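Local coordinates for uncharacterized protein Rv3272 (Mycobacterium tuberculosis, PDB 5YX6) that probably acts as a family III CoA transferase in fatty acid metabolism, binding fatty acyl-CoAs of varying chain length and palmitoyl-CoA most tightly, at residues K40-G45 with T64-N69; V78-E83 with L111-D116. All coordinates share one frame; numbering follows the deposited sequence.

Contact 1: residues K40-G45 with T64-N69; sequences KVEAPG and TYFLPN
Lys40 and Phe66 bridge two backbones that stay well apart: the nearest CA atoms, those of Lys40 and Asn69, are 11.3 Å from each other, and no hydrogen bond joins the segments. Residues 40-42 end an extended strand, whereas 64-68 coil with helical backbone angles. Side chains therefore span the gap. Phe66 CG stands anti to the backbone N (chi1 -179°), which extends the ring toward the strand. Lys40 CE comes up at the ring edge, near its plane, 3.8 Å from Phe66 CE1, and the two side chains run antiparallel where they overlap. The lysine chain bends at chi3 (80°) and chi4 (65°), so CE makes the apolar contact while NZ is hydrogen-bonded to Asn70 OD1 and salt-bridged to Glu47. Strand 37-42 lies between strands 14-17 and 74-77 in the parallel sheet of the large Rossmann-fold domain; residues 64-69 lie in the connection to 74-77, after the short strands 54-56 and 59-62. Glu42, two residues along from Lys40, starts out toward the same segment; its OE2 is 4.5 Å from Phe66 CE1, an oblique, looser approach. That carboxylate is occupied elsewhere: OE1 is hydrogen-bonded to Ser75 OG and salt-bridged to Arg50, and OE2 takes the backbone N of Glu47. Phe66 also packs on Glu47 and Arg50.

Contact 2: residues V78-E83 with L111-D116; sequences VDLTTE and LGLGPD
Leu111 CD2 lies over one face of the peptide group between Leu80 and Thr81, 3.9 Å from Leu80 O, while its other methyl, CD1, turns to the leucine side chain and sits 4.1 Å from Leu80 CB. Both branches come from the same side of the peptide, and the side chains cross at about a right angle. Leu113 reaches the same residue by its CD1, 4.0 Å from Leu80 CD2, again nearly perpendicular. A second flat group, the Asp79 carboxylate, is met from above its plane: Thr81 OG1 donates to Asp79 OD1 at 2.9 Å. This bond spans the start of a type I turn from Asp79 to Thr82, in which Asp79 O accepts both Thr82 N and Thr82 OG1; Thr82 is also the N-cap of the helix that follows. On the other segment, Gly112, just past helix 107-110, leaves the helical angles with positive phi in a Schellman motif; Leu111 and Leu113 flank it and both touch Leu80. Leu80 also packs on Met89 and Leu113 on Leu90, both of helix 83-94, and the carbonyl of Leu113 bonds Tyr127 OH of strand 126-131. The contact accordingly joins the turn that starts helix 83-94 to the bend between helices 107-110 and 115-121.

In the fold
Both contacts lie on the same side of the chain's centre, but contact 1 is buried, its centre about 18 Å from the centre of the chain, and contact 2 is only partly buried, its centre about 29 Å from that point. Their chemistry differs too: contact 1 sets an aromatic ring among charged side chains, whereas contact 2 is made by leucine side chains, one of them also resting on a backbone carbonyl. They share neighbouring strands. Segment 40-45 ends strand 37-42, and segment 78-83 leaves the adjacent parallel strand 74-77, an outermost strand of the sheet within this chain. The two meet directly, Val78 N lying 3.0 Å from Glu42 O in a probable hydrogen bond, and Pro44 packs against Asp79.

Contact 1: residues K40-G45 with T64-N69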
loop_
_atom_site.group_PDB
_atom_site.type_symbol
_atom_site.label_atom_id
_atom_site.label_comp_id
_atom_site.label_asym_id
_atom_site.label_seq_id
_atom_site.Cartn_x
_atom_site.Cartn_y
_atom_site.Cartn_z
ATOM N N LYS A 40 3.550 -0.698 -23.631
ATOM C CA LYS A 40 4.526 -1.630 -23.078
ATOM C C LYS A 40 5.690 -1.791 -24.043
ATOM O O LYS A 40 5.487 -1.878 -25.247
ATOM C CB LYS A 40 3.905 -3.002 -22.807
ATOM C CG LYS A 40 3.058 -3.113 -21.574
ATOM C CD LYS A 40 2.673 -4.567 -21.334
ATOM C CE LYS A 40 3.795 -5.364 -20.666
ATOM N NZ LYS A 40 4.108 -4.878 -19.285
ATOM N N VAL A 41 6.902 -1.818 -23.507
ATOM C CA VAL A 41 8.081 -2.157 -24.279
ATOM C C VAL A 41 8.602 -3.511 -23.793
ATOM O O VAL A 41 9.086 -3.622 -22.671
ATOM C CB VAL A 41 9.172 -1.078 -24.145
ATOM C CG1 VAL A 41 10.446 -1.495 -24.885
ATOM C CG2 VAL A 41 8.648 0.283 -24.651
ATOM N N GLU A 42 8.483 -4.547 -24.623
ATOM C CA GLU A 42 8.857 -5.896 -24.192
ATOM C C GLU A 42 10.040 -6.440 -24.987
ATOM O O GLU A 42 10.319 -5.995 -26.105
ATOM C CB GLU A 42 7.663 -6.845 -24.322
ATOM C CG GLU A 42 6.356 -6.268 -23.766
ATOM C CD GLU A 42 5.176 -7.231 -23.864
ATOM O OE1 GLU A 42 4.113 -6.809 -24.372
ATOM O OE2 GLU A 42 5.302 -8.397 -23.425
ATOM N N ALA A 43 10.731 -7.407 -24.392
ATOM C CA ALA A 43 11.788 -8.131 -25.075
ATOM C C ALA A 43 11.171 -8.929 -26.213
ATOM O O ALA A 43 9.979 -9.237 -26.157
ATOM C CB ALA A 43 12.528 -9.047 -24.100
ATOM N N PRO A 44 11.962 -9.227 -27.266
ATOM C CA PRO A 44 11.458 -10.010 -28.400
ATOM C C PRO A 44 10.779 -11.282 -27.919
ATOM O O PRO A 44 11.345 -11.997 -27.090
ATOM C CB PRO A 44 12.723 -10.329 -29.193
ATOM C CG PRO A 44 13.601 -9.167 -28.935
ATOM C CD PRO A 44 13.349 -8.785 -27.493
ATOM N N GLY A 45 9.579 -11.551 -28.411
ATOM C CA GLY A 45 8.865 -12.749 -28.008
ATOM C C GLY A 45 7.915 -12.496 -26.850
ATOM O O GLY A 45 7.131 -13.377 -26.484
ATOM N N THR A 64 -1.566 -15.565 -14.501
ATOM C CA THR A 64 -2.051 -14.891 -13.306
ATOM C C THR A 64 -1.283 -13.621 -12.929
ATOM O O THR A 64 -1.828 -12.737 -12.279
ATOM C CB THR A 64 -2.015 -15.873 -12.116
ATOM O OG1 THR A 64 -2.165 -15.158 -10.886
ATOM C CG2 THR A 64 -0.692 -16.614 -12.090
ATOM N N TYR A 65 -0.036 -13.498 -13.357
ATOM C CA TYR A 65 0.710 -12.283 -13.052
ATOM C C TYR A 65 0.593 -11.246 -14.175
ATOM O O TYR A 65 0.491 -10.046 -13.907
ATOM C CB TYR A 65 2.179 -12.615 -12.766
ATOM C CG TYR A 65 2.330 -13.514 -11.558
ATOM C CD1 TYR A 65 2.218 -13.009 -10.265
ATOM C CD2 TYR A 65 2.572 -14.878 -11.711
ATOM C CE1 TYR A 65 2.341 -13.839 -9.156
ATOM C CE2 TYR A 65 2.699 -15.716 -10.613
ATOM C CZ TYR A 65 2.585 -15.195 -9.338
ATOM O OH TYR A 65 2.715 -16.039 -8.248
ATOM N N PHE A 66 0.600 -11.698 -15.426
ATOM C CA PHE A 66 0.573 -10.766 -16.545
ATOM C C PHE A 66 -0.804 -10.140 -16.819
ATOM O O PHE A 66 -0.929 -8.925 -16.945
ATOM C CB PHE A 66 1.063 -11.451 -17.824
ATOM C CG PHE A 66 1.088 -10.538 -19.016
ATOM C CD1 PHE A 66 2.143 -9.655 -19.196
ATOM C CD2 PHE A 66 0.044 -10.528 -19.928
ATOM C CE1 PHE A 66 2.176 -8.796 -20.278
ATOM C CE2 PHE A 66 0.062 -9.674 -21.010
ATOM C CZ PHE A 66 1.135 -8.801 -21.189
ATOM N N LEU A 67 -1.830 -10.973 -16.911
ATOM C CA LEU A 67 -3.134 -10.516 -17.386
ATOM C C LEU A 67 -3.805 -9.384 -16.577
ATOM O O LEU A 67 -4.329 -8.435 -17.170
ATOM C CB LEU A 67 -4.096 -11.706 -17.472
ATOM C CG LEU A 67 -5.469 -11.358 -18.049
ATOM C CD1 LEU A 67 -5.660 -12.086 -19.372
ATOM C CD2 LEU A 67 -6.580 -11.694 -17.088
ATOM N N PRO A 68 -3.805 -9.468 -15.233
ATOM C CA PRO A 68 -4.574 -8.437 -14.520
ATOM C C PRO A 68 -4.018 -7.010 -14.617
ATOM O O PRO A 68 -4.792 -6.070 -14.468
ATOM C CB PRO A 68 -4.529 -8.909 -13.061
ATOM C CG PRO A 68 -4.154 -10.336 -13.111
ATOM C CD PRO A 68 -3.271 -10.484 -14.307
ATOM N N ASN A 69 -2.723 -6.841 -14.869
ATOM C CA ASN A 69 -2.138 -5.506 -14.834
ATOM C C ASN A 69 -1.696 -4.945 -16.197
ATOM O O ASN A 69 -0.937 -3.975 -16.250
ATOM C CB ASN A 69 -0.942 -5.476 -13.877
ATOM C CG ASN A 69 -1.335 -5.719 -12.429
ATOM O OD1 ASN A 69 -2.413 -5.329 -11.984
ATOM N ND2 ASN A 69 -0.438 -6.334 -11.679
#

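Contact 2: residues V78-E83 with L111-D116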
loop_
_atom_site.group_PDB
_atom_site.type_symbol
_atom_site.label_atom_id
_atom_site.label_comp_id
_atom_site.label_asym_id
_atom_site.label_seq_id
_atom_site.Cartn_x
_atom_site.Cartn_y
_atom_site.Cartn_z
ATOM N N VAL A 78 10.866 -5.228 -28.928
ATOM C CA VAL A 78 12.132 -4.664 -29.342
ATOM C C VAL A 78 13.296 -5.277 -28.560
ATOM O O VAL A 78 13.144 -5.626 -27.389
ATOM C CB VAL A 78 12.072 -3.130 -29.153
ATOM C CG1 VAL A 78 13.094 -2.644 -28.142
ATOM C CG2 VAL A 78 12.186 -2.407 -30.484
ATOM N N ASP A 79 14.452 -5.398 -29.209
ATOM C CA ASP A 79 15.685 -5.830 -28.544
ATOM C C ASP A 79 16.539 -4.612 -28.232
ATOM O O ASP A 79 17.192 -4.069 -29.121
ATOM C CB ASP A 79 16.473 -6.816 -29.410
ATOM C CG ASP A 79 17.802 -7.239 -28.767
ATOM O OD1 ASP A 79 18.047 -6.916 -27.581
ATOM O OD2 ASP A 79 18.613 -7.899 -29.453
ATOM N N LEU A 80 16.556 -4.209 -26.965
ATOM C CA LEU A 80 17.112 -2.913 -26.572
ATOM C C LEU A 80 18.638 -2.781 -26.721
ATOM O O LEU A 80 19.168 -1.668 -26.688
ATOM C CB LEU A 80 16.706 -2.612 -25.127
ATOM C CG LEU A 80 15.246 -2.190 -24.916
ATOM C CD1 LEU A 80 14.933 -2.095 -23.426
ATOM C CD2 LEU A 80 14.951 -0.870 -25.609
ATOM N N THR A 81 19.336 -3.901 -26.905
ATOM C CA THR A 81 20.795 -3.870 -27.067
ATOM C C THR A 81 21.259 -3.430 -28.457
ATOM O O THR A 81 22.385 -2.959 -28.609
ATOM C CB THR A 81 21.429 -5.241 -26.775
ATOM O OG1 THR A 81 20.835 -6.238 -27.613
ATOM C CG2 THR A 81 21.231 -5.621 -25.317
ATOM N N THR A 82 20.405 -3.584 -29.465
ATOM C CA THR A 82 20.778 -3.241 -30.837
ATOM C C THR A 82 20.554 -1.758 -31.090
ATOM O O THR A 82 19.700 -1.141 -30.455
ATOM C CB THR A 82 19.985 -4.054 -31.872
ATOM O OG1 THR A 82 18.665 -3.507 -32.008
ATOM C CG2 THR A 82 19.903 -5.511 -31.453
ATOM N N GLU A 83 21.312 -1.191 -32.025
ATOM C CA GLU A 83 21.221 0.235 -32.323
ATOM C C GLU A 83 19.873 0.629 -32.925
ATOM O O GLU A 83 19.392 1.743 -32.713
ATOM C CB GLU A 83 22.345 0.653 -33.272
ATOM C CG GLU A 83 22.347 2.144 -33.626
ATOM C CD GLU A 83 22.821 3.052 -32.490
ATOM O OE1 GLU A 83 23.328 2.528 -31.470
ATOM O OE2 GLU A 83 22.677 4.293 -32.624
ATOM N N LEU A 111 22.130 1.744 -21.856
ATOM C CA LEU A 111 21.415 1.566 -23.113
ATOM C C LEU A 111 21.281 2.880 -23.872
ATOM O O LEU A 111 20.801 2.903 -25.007
ATOM C CB LEU A 111 20.033 0.968 -22.862
ATOM C CG LEU A 111 20.005 -0.434 -22.247
ATOM C CD1 LEU A 111 18.567 -0.835 -21.942
ATOM C CD2 LEU A 111 20.693 -1.464 -23.138
ATOM N N GLY A 112 21.715 3.972 -23.247
ATOM C CA GLY A 112 21.578 5.289 -23.847
ATOM C C GLY A 112 20.171 5.864 -23.796
ATOM O O GLY A 112 19.806 6.728 -24.598
ATOM N N LEU A 113 19.385 5.385 -22.840
ATOM C CA LEU A 113 18.000 5.810 -22.672
ATOM C C LEU A 113 17.769 6.368 -21.270
ATOM O O LEU A 113 16.681 6.226 -20.708
ATOM C CB LEU A 113 17.046 4.640 -22.938
ATOM C CG LEU A 113 17.054 4.009 -24.332
ATOM C CD1 LEU A 113 16.188 2.765 -24.347
ATOM C CD2 LEU A 113 16.563 5.007 -25.364
ATOM N N GLY A 114 18.801 6.969 -20.689
ATOM C CA GLY A 114 18.690 7.508 -19.348
ATOM C C GLY A 114 17.891 8.800 -19.350
ATOM O O GLY A 114 17.544 9.311 -20.414
ATOM N N PRO A 115 17.569 9.322 -18.160
ATOM C CA PRO A 115 16.808 10.573 -18.095
ATOM C C PRO A 115 17.465 11.703 -18.892
ATOM O O PRO A 115 16.759 12.407 -19.605
ATOM C CB PRO A 115 16.764 10.889 -16.590
ATOM C CG PRO A 115 17.740 9.958 -15.945
ATOM C CD PRO A 115 17.809 8.755 -16.825
ATOM N N ASP A 116 18.786 11.849 -18.816
ATOM C CA ASP A 116 19.463 12.913 -19.562
ATOM C C ASP A 116 19.414 12.696 -21.072
ATOM O O ASP A 116 19.295 13.655 -21.839
ATOM C CB ASP A 116 20.915 13.046 -19.113
ATOM C CG ASP A 116 21.038 13.640 -17.731
ATOM O OD1 ASP A 116 20.100 14.347 -17.308
ATOM O OD2 ASP A 116 22.070 13.400 -17.066
#